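Long-range contacts in pectate lyase/Amb allergen (Acidovorax citrulli, PDB 4HWV), which probably cleaves pectate, a plant cell-wall polysaccharide, by calcium-dependent beta-elimination, as other enzymes of polysaccharide lyase family 1 do: residues 230-235 and 283-288; 163-168 and 190-195; 401-406 and 447-452; 341-346 and 371-376. All coordinates share one frame; numbering follows the deposited sequence.

Contact 1. Residues 230-235 and 283-288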
loop_
_atom_site.group_PDB
_atom_site.type_symbol
_atom_site.label_atom_id
_atom_site.label_comp_id
_atom_site.label_asym_id
_atom_site.label_seq_id
_atom_site.Cartn_x
_atom_site.Cartn_y
_atom_site.Cartn_z
ATOM N N SER A 230 2.402 15.615 15.231
ATOM C CA SER A 230 2.705 17.045 15.173
ATOM C C SER A 230 3.167 17.485 16.548
ATOM O O SER A 230 2.507 17.175 17.558
ATOM C CB SER A 230 1.460 17.848 14.798
ATOM O OG SER A 230 0.925 17.444 13.543
ATOM N N VAL A 231 4.288 18.206 16.596
ATOM C CA VAL A 231 4.848 18.673 17.851
ATOM C C VAL A 231 4.966 20.201 17.803
ATOM O O VAL A 231 6.022 20.738 17.481
ATOM C CB VAL A 231 6.211 18.022 18.149
ATOM C CG1 VAL A 231 6.616 18.292 19.595
ATOM C CG2 VAL A 231 6.156 16.514 17.872
ATOM N N ALA A 232 3.861 20.885 18.097
ATOM C CA ALA A 232 3.833 22.350 18.057
ATOM C C ALA A 232 3.756 22.959 19.452
ATOM O O ALA A 232 4.085 24.125 19.639
ATOM C CB ALA A 232 2.649 22.845 17.179
ATOM N N HIS A 233 3.332 22.161 20.432
ATOM C CA HIS A 233 3.057 22.687 21.782
ATOM C C HIS A 233 3.445 21.691 22.846
ATOM O O HIS A 233 2.776 21.581 23.866
ATOM C CB HIS A 233 1.584 23.094 21.948
ATOM C CG HIS A 233 1.172 24.178 21.006
ATOM N ND1 HIS A 233 1.551 25.493 21.184
ATOM C CD2 HIS A 233 0.457 24.143 19.852
ATOM C CE1 HIS A 233 1.084 26.221 20.182
ATOM N NE2 HIS A 233 0.408 25.428 19.367
ATOM N N ALA A 234 4.544 20.985 22.608
ATOM C CA ALA A 234 5.071 20.036 23.587
ATOM C C ALA A 234 6.561 20.205 23.748
ATOM O O ALA A 234 7.276 20.426 22.773
ATOM C CB ALA A 234 4.771 18.593 23.188
ATOM N N SER A 235 7.018 20.085 24.992
ATOM C CA SER A 235 8.437 20.061 25.332
ATOM C C SER A 235 8.753 18.706 25.951
ATOM O O SER A 235 7.940 18.194 26.726
ATOM C CB SER A 235 8.738 21.141 26.371
ATOM O OG SER A 235 10.092 21.094 26.785
ATOM N N VAL A 283 7.929 19.393 13.753
ATOM C CA VAL A 283 8.164 20.081 15.025
ATOM C C VAL A 283 8.187 21.557 14.701
ATOM O O VAL A 283 9.056 22.017 13.965
ATOM C CB VAL A 283 9.507 19.651 15.680
ATOM C CG1 VAL A 283 9.665 20.313 17.037
ATOM C CG2 VAL A 283 9.599 18.126 15.784
ATOM N N THR A 284 7.211 22.295 15.216
ATOM C CA THR A 284 7.047 23.705 14.850
ATOM C C THR A 284 6.713 24.510 16.103
ATOM O O THR A 284 6.527 23.946 17.181
ATOM C CB THR A 284 5.914 23.880 13.817
ATOM O OG1 THR A 284 4.688 23.412 14.390
ATOM C CG2 THR A 284 6.210 23.112 12.528
ATOM N N ARG A 285 6.659 25.833 15.955
ATOM C CA ARG A 285 6.214 26.722 17.022
ATOM C C ARG A 285 6.989 26.503 18.316
ATOM O O ARG A 285 8.185 26.779 18.367
ATOM C CB ARG A 285 4.701 26.601 17.212
ATOM C CG ARG A 285 3.961 27.247 16.041
ATOM C CD ARG A 285 2.447 27.077 16.097
ATOM N NE ARG A 285 1.830 27.798 14.984
ATOM C CZ ARG A 285 1.456 29.069 15.075
ATOM N NH1 ARG A 285 1.592 29.687 16.235
ATOM N NH2 ARG A 285 0.932 29.704 14.038
ATOM N N HIS A 286 6.334 25.981 19.353
ATOM C CA HIS A 286 7.004 25.784 20.646
ATOM C C HIS A 286 7.351 24.333 20.953
ATOM O O HIS A 286 7.622 23.983 22.088
ATOM C CB HIS A 286 6.218 26.424 21.788
ATOM C CG HIS A 286 6.275 27.919 21.782
ATOM N ND1 HIS A 286 5.972 28.677 22.889
ATOM C CD2 HIS A 286 6.606 28.800 20.806
ATOM C CE1 HIS A 286 6.104 29.958 22.598
ATOM N NE2 HIS A 286 6.493 30.061 21.340
ATOM N N GLY A 287 7.348 23.474 19.940
ATOM C CA GLY A 287 7.910 22.139 20.109
ATOM C C GLY A 287 9.368 22.269 20.502
ATOM O O GLY A 287 10.108 23.074 19.923
ATOM N N ASN A 288 9.806 21.487 21.487
ATOM C CA ASN A 288 11.173 21.664 21.960
ATOM C C ASN A 288 11.639 20.445 22.735
ATOM O O ASN A 288 10.821 19.714 23.296
ATOM C CB ASN A 288 11.272 22.918 22.846
ATOM C CG ASN A 288 12.667 23.506 22.876
ATOM O OD1 ASN A 288 13.514 23.175 22.051
ATOM N ND2 ASN A 288 12.912 24.393 23.839
#

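Contact 2. Residues 163-168 and 190-195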
loop_
_atom_site.group_PDB
_atom_site.type_symbol
_atom_site.label_atom_id
_atom_site.label_comp_id
_atom_site.label_asym_id
_atom_site.label_seq_id
_atom_site.Cartn_x
_atom_site.Cartn_y
_atom_site.Cartn_z
ATOM N N VAL A 163 -2.770 14.712 22.708
ATOM C CA VAL A 163 -1.988 13.964 23.703
ATOM C C VAL A 163 -1.545 14.899 24.823
ATOM O O VAL A 163 -0.877 15.896 24.571
ATOM C CB VAL A 163 -0.750 13.297 23.060
ATOM C CG1 VAL A 163 0.042 12.521 24.097
ATOM C CG2 VAL A 163 -1.191 12.376 21.918
ATOM N N PRO A 164 -1.933 14.597 26.068
ATOM C CA PRO A 164 -1.628 15.488 27.199
ATOM C C PRO A 164 -0.285 15.176 27.866
ATOM O O PRO A 164 0.431 14.258 27.470
ATOM C CB PRO A 164 -2.774 15.181 28.172
ATOM C CG PRO A 164 -2.971 13.687 27.989
ATOM C CD PRO A 164 -2.784 13.462 26.484
ATOM N N ASP A 165 0.047 15.950 28.896
ATOM C CA ASP A 165 1.293 15.794 29.644
ATOM C C ASP A 165 1.464 14.397 30.200
ATOM O O ASP A 165 0.490 13.705 30.522
ATOM C CB ASP A 165 1.321 16.740 30.848
ATOM C CG ASP A 165 1.067 18.182 30.458
ATOM O OD1 ASP A 165 -0.081 18.500 30.075
ATOM O OD2 ASP A 165 2.006 18.997 30.532
ATOM N N ASN A 166 2.724 14.009 30.364
ATOM C CA ASN A 166 3.061 12.829 31.150
ATOM C C ASN A 166 2.404 11.574 30.600
ATOM O O ASN A 166 1.799 10.791 31.325
ATOM C CB ASN A 166 2.716 13.036 32.630
ATOM C CG ASN A 166 3.361 14.273 33.208
ATOM O OD1 ASN A 166 4.561 14.478 33.067
ATOM N ND2 ASN A 166 2.563 15.105 33.867
ATOM N N THR A 167 2.553 11.383 29.294
ATOM C CA THR A 167 1.912 10.276 28.614
ATOM C C THR A 167 2.929 9.387 27.945
ATOM O O THR A 167 3.805 9.878 27.221
ATOM C CB THR A 167 0.950 10.805 27.531
ATOM O OG1 THR A 167 -0.044 11.623 28.156
ATOM C CG2 THR A 167 0.258 9.656 26.787
ATOM N N SER A 168 2.795 8.083 28.164
ATOM C CA SER A 168 3.488 7.086 27.356
ATOM C C SER A 168 2.509 6.317 26.485
ATOM O O SER A 168 1.489 5.829 26.987
ATOM C CB SER A 168 4.233 6.092 28.243
ATOM O OG SER A 168 5.288 6.759 28.918
ATOM N N ALA A 190 -3.502 24.643 25.527
ATOM C CA ALA A 190 -2.979 23.796 26.591
ATOM C C ALA A 190 -1.708 23.078 26.154
ATOM O O ALA A 190 -1.738 21.905 25.770
ATOM C CB ALA A 190 -4.041 22.777 27.056
ATOM N N PRO A 191 -0.573 23.782 26.215
ATOM C CA PRO A 191 0.698 23.136 25.892
ATOM C C PRO A 191 1.004 22.066 26.922
ATOM O O PRO A 191 0.461 22.083 28.035
ATOM C CB PRO A 191 1.702 24.286 25.985
ATOM C CG PRO A 191 0.894 25.502 25.757
ATOM C CD PRO A 191 -0.411 25.228 26.437
ATOM N N VAL A 192 1.870 21.140 26.554
ATOM C CA VAL A 192 2.132 19.963 27.358
ATOM C C VAL A 192 3.628 19.689 27.439
ATOM O O VAL A 192 4.425 20.243 26.684
ATOM C CB VAL A 192 1.447 18.699 26.754
ATOM C CG1 VAL A 192 -0.067 18.918 26.654
ATOM C CG2 VAL A 192 2.053 18.355 25.389
ATOM N N ALA A 193 4.004 18.792 28.334
ATOM C CA ALA A 193 5.378 18.330 28.409
ATOM C C ALA A 193 5.400 16.855 28.744
ATOM O O ALA A 193 4.458 16.328 29.347
ATOM C CB ALA A 193 6.154 19.099 29.479
ATOM N N ASN A 194 6.501 16.207 28.369
ATOM C CA ASN A 194 6.894 14.908 28.918
ATOM C C ASN A 194 6.107 13.735 28.314
ATOM O O ASN A 194 5.222 13.152 28.956
ATOM C CB ASN A 194 6.827 14.912 30.442
ATOM C CG ASN A 194 7.511 13.713 31.021
ATOM O OD1 ASN A 194 8.494 13.218 30.439
ATOM N ND2 ASN A 194 7.024 13.230 32.173
ATOM N N ILE A 195 6.439 13.391 27.069
ATOM C CA ILE A 195 5.702 12.381 26.305
ATOM C C ILE A 195 6.684 11.380 25.709
ATOM O O ILE A 195 7.736 11.775 25.182
ATOM C CB ILE A 195 4.857 13.046 25.196
ATOM C CG1 ILE A 195 3.701 13.841 25.820
ATOM C CG2 ILE A 195 4.332 12.000 24.206
ATOM C CD1 ILE A 195 3.024 14.822 24.852
HETATM O O HOH W 1 1.633 21.662 30.647
#

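Contact 3. Residues 401-406 and 447-452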
loop_
_atom_site.group_PDB
_atom_site.type_symbol
_atom_site.label_atom_id
_atom_site.label_comp_id
_atom_site.label_asym_id
_atom_site.label_seq_id
_atom_site.Cartn_x
_atom_site.Cartn_y
_atom_site.Cartn_z
ATOM N N ALA A 401 20.843 24.480 1.373
ATOM C CA ALA A 401 20.522 25.599 2.254
ATOM C C ALA A 401 19.423 26.456 1.654
ATOM O O ALA A 401 19.336 26.595 0.437
ATOM C CB ALA A 401 21.755 26.443 2.507
ATOM N N ARG A 402 18.588 27.019 2.527
ATOM C CA ARG A 402 17.507 27.922 2.148
ATOM C C ARG A 402 17.502 29.077 3.145
ATOM O O ARG A 402 16.853 28.994 4.204
ATOM C CB ARG A 402 16.162 27.190 2.173
ATOM C CG ARG A 402 16.063 26.058 1.181
ATOM C CD ARG A 402 16.061 26.583 -0.225
ATOM N NE ARG A 402 15.851 25.525 -1.212
ATOM C CZ ARG A 402 16.827 24.931 -1.909
ATOM N NH1 ARG A 402 18.108 25.242 -1.710
ATOM N NH2 ARG A 402 16.521 24.003 -2.807
ATOM N N ILE A 403 18.234 30.143 2.829
ATOM C CA ILE A 403 18.466 31.232 3.777
ATOM C C ILE A 403 18.252 32.575 3.091
ATOM O O ILE A 403 18.631 32.747 1.912
ATOM C CB ILE A 403 19.925 31.241 4.333
ATOM C CG1 ILE A 403 20.324 29.902 4.956
ATOM C CG2 ILE A 403 20.151 32.399 5.352
ATOM C CD1 ILE A 403 21.824 29.742 5.074
ATOM N N SER A 404 17.668 33.515 3.840
ATOM C CA SER A 404 17.453 34.906 3.421
ATOM C C SER A 404 18.064 35.865 4.442
ATOM O O SER A 404 17.727 35.797 5.623
ATOM C CB SER A 404 15.941 35.190 3.360
ATOM O OG SER A 404 15.669 36.595 3.346
ATOM N N ALA A 405 18.922 36.784 3.995
ATOM C CA ALA A 405 19.540 37.753 4.899
ATOM C C ALA A 405 18.569 38.744 5.503
ATOM O O ALA A 405 18.791 39.227 6.618
ATOM C CB ALA A 405 20.648 38.512 4.187
ATOM N N ALA A 406 17.497 39.064 4.804
ATOM C CA ALA A 406 16.568 40.053 5.356
ATOM C C ALA A 406 15.903 39.488 6.607
ATOM O O ALA A 406 15.754 40.177 7.635
ATOM C CB ALA A 406 15.531 40.454 4.316
ATOM N N ALA A 447 25.895 31.251 0.355
ATOM C CA ALA A 447 27.003 31.971 0.966
ATOM C C ALA A 447 26.609 32.664 2.273
ATOM O O ALA A 447 27.433 33.348 2.881
ATOM C CB ALA A 447 27.548 33.002 -0.021
ATOM N N LEU A 448 25.359 32.508 2.709
ATOM C CA LEU A 448 24.905 33.167 3.927
ATOM C C LEU A 448 25.039 32.270 5.147
ATOM O O LEU A 448 24.817 32.719 6.266
ATOM C CB LEU A 448 23.461 33.651 3.781
ATOM C CG LEU A 448 23.266 34.631 2.622
ATOM C CD1 LEU A 448 21.801 34.984 2.571
ATOM C CD2 LEU A 448 24.137 35.881 2.735
ATOM N N ALA A 449 25.363 30.995 4.924
ATOM C CA ALA A 449 25.598 30.058 6.023
ATOM C C ALA A 449 26.857 30.488 6.791
ATOM O O ALA A 449 27.857 30.849 6.178
ATOM C CB ALA A 449 25.743 28.649 5.479
ATOM N N ALA A 450 26.801 30.460 8.124
ATOM C CA ALA A 450 27.872 31.004 8.962
ATOM C C ALA A 450 28.534 29.928 9.806
ATOM O O ALA A 450 28.053 28.810 9.875
ATOM C CB ALA A 450 27.327 32.087 9.863
ATOM N N ALA A 451 29.644 30.279 10.450
ATOM C CA ALA A 451 30.390 29.313 11.252
ATOM C C ALA A 451 29.563 28.821 12.446
ATOM O O ALA A 451 28.977 29.616 13.178
ATOM C CB ALA A 451 31.706 29.923 11.726
ATOM N N PRO A 452 29.514 27.498 12.652
ATOM C CA PRO A 452 28.791 26.955 13.811
ATOM C C PRO A 452 29.325 27.486 15.141
ATOM O O PRO A 452 30.537 27.755 15.280
ATOM C CB PRO A 452 29.040 25.451 13.699
ATOM C CG PRO A 452 29.273 25.218 12.255
ATOM C CD PRO A 452 30.000 26.435 11.757
#

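Contact 4. Residues 341-346 and 371-376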
loop_
_atom_site.group_PDB
_atom_site.type_symbol
_atom_site.label_atom_id
_atom_site.label_comp_id
_atom_site.label_asym_id
_atom_site.label_seq_id
_atom_site.Cartn_x
_atom_site.Cartn_y
_atom_site.Cartn_z
ATOM N N VAL A 341 15.441 22.152 8.400
ATOM C CA VAL A 341 15.606 22.820 9.692
ATOM C C VAL A 341 15.640 24.343 9.638
ATOM O O VAL A 341 16.583 24.937 9.088
ATOM C CB VAL A 341 16.877 22.325 10.391
ATOM C CG1 VAL A 341 17.019 23.025 11.737
ATOM C CG2 VAL A 341 16.833 20.798 10.534
ATOM N N ARG A 342 14.612 24.967 10.211
ATOM C CA ARG A 342 14.627 26.411 10.507
ATOM C C ARG A 342 14.744 26.604 12.010
ATOM O O ARG A 342 14.202 25.804 12.761
ATOM C CB ARG A 342 13.333 27.116 10.086
ATOM C CG ARG A 342 13.026 27.101 8.604
ATOM C CD ARG A 342 11.674 27.767 8.394
ATOM N NE ARG A 342 11.326 28.012 6.997
ATOM C CZ ARG A 342 10.431 27.325 6.296
ATOM N NH1 ARG A 342 9.759 26.327 6.841
ATOM N NH2 ARG A 342 10.182 27.673 5.037
ATOM N N TYR A 343 15.455 27.659 12.423
ATOM C CA TYR A 343 15.447 28.195 13.798
ATOM C C TYR A 343 16.014 27.309 14.896
ATOM O O TYR A 343 16.601 27.836 15.822
ATOM C CB TYR A 343 14.072 28.788 14.190
ATOM C CG TYR A 343 13.841 30.073 13.423
ATOM C CD1 TYR A 343 14.561 31.233 13.738
ATOM C CD2 TYR A 343 12.984 30.112 12.325
ATOM C CE1 TYR A 343 14.406 32.398 13.000
ATOM C CE2 TYR A 343 12.825 31.273 11.583
ATOM C CZ TYR A 343 13.549 32.405 11.920
ATOM O OH TYR A 343 13.418 33.562 11.191
ATOM N N GLY A 344 15.865 25.988 14.795
ATOM C CA GLY A 344 16.272 25.101 15.875
ATOM C C GLY A 344 17.722 24.638 15.833
ATOM O O GLY A 344 18.394 24.704 14.795
ATOM N N MET A 345 18.199 24.162 16.980
ATOM C CA MET A 345 19.492 23.485 17.097
ATOM C C MET A 345 19.239 21.993 16.949
ATOM O O MET A 345 18.716 21.349 17.858
ATOM C CB MET A 345 20.143 23.822 18.437
ATOM C CG MET A 345 20.353 25.339 18.571
ATOM S SD MET A 345 20.545 25.918 20.262
ATOM C CE MET A 345 22.160 25.280 20.505
ATOM N N VAL A 346 19.555 21.461 15.777
ATOM C CA VAL A 346 19.164 20.098 15.418
ATOM C C VAL A 346 20.400 19.237 15.153
ATOM O O VAL A 346 21.277 19.599 14.360
ATOM C CB VAL A 346 18.238 20.104 14.199
ATOM C CG1 VAL A 346 17.913 18.691 13.724
ATOM C CG2 VAL A 346 16.957 20.856 14.540
ATOM N N LEU A 371 19.588 23.109 5.532
ATOM C CA LEU A 371 19.802 24.242 6.436
ATOM C C LEU A 371 18.853 25.355 6.021
ATOM O O LEU A 371 19.118 26.073 5.058
ATOM C CB LEU A 371 21.253 24.738 6.373
ATOM C CG LEU A 371 21.554 26.013 7.168
ATOM C CD1 LEU A 371 21.245 25.841 8.638
ATOM C CD2 LEU A 371 23.016 26.433 6.965
ATOM N N GLY A 372 17.729 25.465 6.716
ATOM C CA GLY A 372 16.811 26.558 6.509
ATOM C C GLY A 372 17.095 27.734 7.415
ATOM O O GLY A 372 18.129 27.805 8.094
ATOM N N GLN A 373 16.151 28.665 7.415
ATOM C CA GLN A 373 16.370 29.975 8.015
ATOM C C GLN A 373 16.736 29.882 9.484
ATOM O O GLN A 373 15.927 29.421 10.284
ATOM C CB GLN A 373 15.113 30.817 7.873
ATOM C CG GLN A 373 15.349 32.281 8.229
ATOM C CD GLN A 373 16.329 32.950 7.311
ATOM O OE1 GLN A 373 16.343 32.692 6.109
ATOM N NE2 GLN A 373 17.162 33.824 7.873
ATOM N N SER A 374 17.951 30.322 9.823
ATOM C CA SER A 374 18.450 30.352 11.210
ATOM C C SER A 374 18.542 28.967 11.854
ATOM O O SER A 374 18.665 28.843 13.070
ATOM C CB SER A 374 17.637 31.300 12.093
ATOM O OG SER A 374 17.741 32.637 11.630
ATOM N N GLY A 375 18.506 27.918 11.039
ATOM C CA GLY A 375 18.742 26.582 11.548
ATOM C C GLY A 375 20.191 26.424 11.977
ATOM O O GLY A 375 21.087 27.116 11.495
ATOM N N LYS A 376 20.424 25.490 12.885
ATOM C CA LYS A 376 21.775 25.215 13.361
ATOM C C LYS A 376 21.930 23.701 13.390
ATOM O O LYS A 376 21.529 23.024 14.347
ATOM C CB LYS A 376 22.012 25.879 14.720
ATOM C CG LYS A 376 21.871 27.410 14.642
ATOM C CD LYS A 376 21.985 28.105 15.976
ATOM C CE LYS A 376 21.572 29.569 15.814
ATOM N NZ LYS A 376 20.131 29.679 15.401
HETATM O O HOH W 2 18.810 28.078 17.253
HETATM O O HOH W 3 16.126 34.559 10.638
#

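Contact 1. Residues 230-235 and 283-288
Val231 and Val283 pair as neighbours in parallel strands, their CA atoms 4.6 Å apart. Both valines hold CG1 opposite the backbone N (chi1 -167° and -176°), which leaves CG2 of Val283 to meet CB of Val231 at 4.1 Å. Beyond this pair both chains leave the strand. Thr284, whose side chain is about 6 Å from the bound calcium ion, puts OG1 between its own N and carbonyl carbon, chi1 61°, and from there the hydroxyl oxygen packs on the methyl of Ala232, OG1 to CB 3.5 Å. His233 and Arg285 run side by side in the same direction; the imidazole NE2 is 4.2 Å from Arg285 CD, so the aliphatic part of the arginine makes the approach. The backbone supplies the bonds: Thr284 N to Val231 O (3.0 Å), His286 N to Ala232 O (2.9 Å) and Asn288 N to Ala234 O (3.0 Å). A type II' turn over 284-287 separates the valine ladder from a second one, shifted by a residue, that joins Ser235 to Asn288. In the right-handed parallel beta-helix, strand 229-234 lies between strands 182-185 and 281-283, and Val231 and Ala234 both touch Leu185 of the former.

Contact 2. Residues 163-168 and 190-195
Asn166 and Asn194 join successive coils of the parallel beta-helix side chain to side chain, much like a rung of the asparagine ladder known in pectate lyases. Both have positive phi, Asn166 just before strand 167-171 and Asn194 within strand 192-198. The side chains cross at about a right angle, their amide planes 75° apart, yet ND2 of Asn194 reaches a lone pair of OD1 of Asn166 at 2.9 Å, nearly straight (168°), with that oxygen near the amide plane of Asn194. Beyond the pair, Asn194 OD1 accepts from Thr34 N and Asn166 ND2 donates to Lys76 O.

Backbone bonds follow the same course, Asn166 N to Ala193 O at 3.1 Å and Thr167 N to Asn194 O at 3.2 Å, and set Thr167 beside Ile195 in parallel register.

Apolar contact is made on the side of Ile195, whose CD1 meets CG1 of Val163 at 3.8 Å; Leu185 touches both residues.

The carboxylate of Asp165 takes a backbone N-H. With CG opposite the carbonyl carbon (chi1 -54°), it reaches segment 190-195, where Ala193 N approaches OD2 from above the carboxylate plane at 3.0 Å. A water also donates to Asp165 OD2 at 2.7 Å and to Pro191 O at 2.9 Å.

Contact 3. Residues 401-406 and 447-452
Ile403 and Leu448 mark the nearest approach of the two backbones, with CA atoms 6.7 Å apart, a spacing too wide for strand pairing, so side chains must bridge the gap. The side chains of Ile403 and Leu448 slide past each other in opposite directions, which brings the branch methyl of the isoleucine against the root of the leucine: Ile403 CG2 to Leu448 CB is 3.9 Å. With CG1 opposite the carbonyl carbon (chi1 -55°) and CG2 opposite the backbone N, Ile403 divides its branches between two partners. Its longer branch ends over the start of Ala449, where CD1 is 3.8 Å from Ala449 N and 4.1 Å from Ala449 CB. Leu448, extended at chi2 (178°), carries CD1 onward to the first turn of helix 405-414; there the methyl lies 3.7 Å from Ala405 N and 4.0 Å from Ala405 CB.

None of the hydrogen bonds joins the two segments. Ser404 is the N-cap of helix 405-414, although its OG receives Ala406 N only weakly, and its own N donates to Gln373 OE1. NH1 of Arg402 turns back to the carbonyl of Ala401, NH1 to O 2.8 Å.

The contact joins the chain leaving strand 399-401 to the loop that follows helix 438-445, at the surface and away from the calcium site. Leu371 of strand 369-371 touches both Ile403 and Ala449, and Val442 of helix 438-445 also meets Ala449. The side chains that meet are all apolar, and their methyls also lie against backbone nitrogens, so the fit depends on shape; with few residues touching, the contact stays small.

Contact 4. Residues 341-346 and 371-376
Lys376, Tyr343 and Gln373 give up the most surface here. Lys376 grips the adjacent strand through both its N, which donates to Gly344 O (2.9 Å), and its O, which receives Val346 N (2.9 Å, 160° at the hydrogen). The side chain crosses that of Met345, CD to CG 4.1 Å, then bends at its last torsion (chi4 63°) so that NZ donates to Ser374 O at 2.9 Å. NZ also donates to Glu419 O and to a water, which in turn donates to Tyr343 O.

Tyr343 folds its ring over the type II turn 372-375. Gln373 O, which accepts Tyr343 N at 2.8 Å, lies over one ring face, displaced toward the rim, while Ser374 CB lies 3.5 Å from Tyr343 CD1, oblique to the ring. Gln373 runs alongside the ring, its CG 3.8 Å from Tyr343 OH, and its OE1 accepts from Ser404 N. A second water links Tyr343 OH, Gln373 NE2 and Ser374 OG.

In this corner between coils of the beta-helix, carbonyls and waters thus satisfy the ammonium and both hydroxyls, Asp310 O serving the tyrosine and Cys420 O the serine. The lysine's positive charge is probably stabilised by the dipoles of the carbonyls around it.

Along the chain the order is contact 2, contact 1, contact 4, contact 3, and their centres advance along the beta-helix in that order. Contacts 1 and 2, centres about 11 Å apart, touch: Val192 N probably donates to His233 O. Contacts 3 and 4, centres about 10 Å apart, meet through strands 369-371 and 399-401 of one parallel sheet, where Arg402 N probably donates to Leu371 O. Strands 160-163, 182-185, 229-234 and 281-283 form another, reached by contacts 1 and 2. The centres of contacts 1 and 4 are about 14 Å apart. Contacts 1, 2 and 4 build the beta-helix coil by coil, contact 1 nearest the calcium; contact 3 ties the start of helix 405-414 to the loop after helix 438-445.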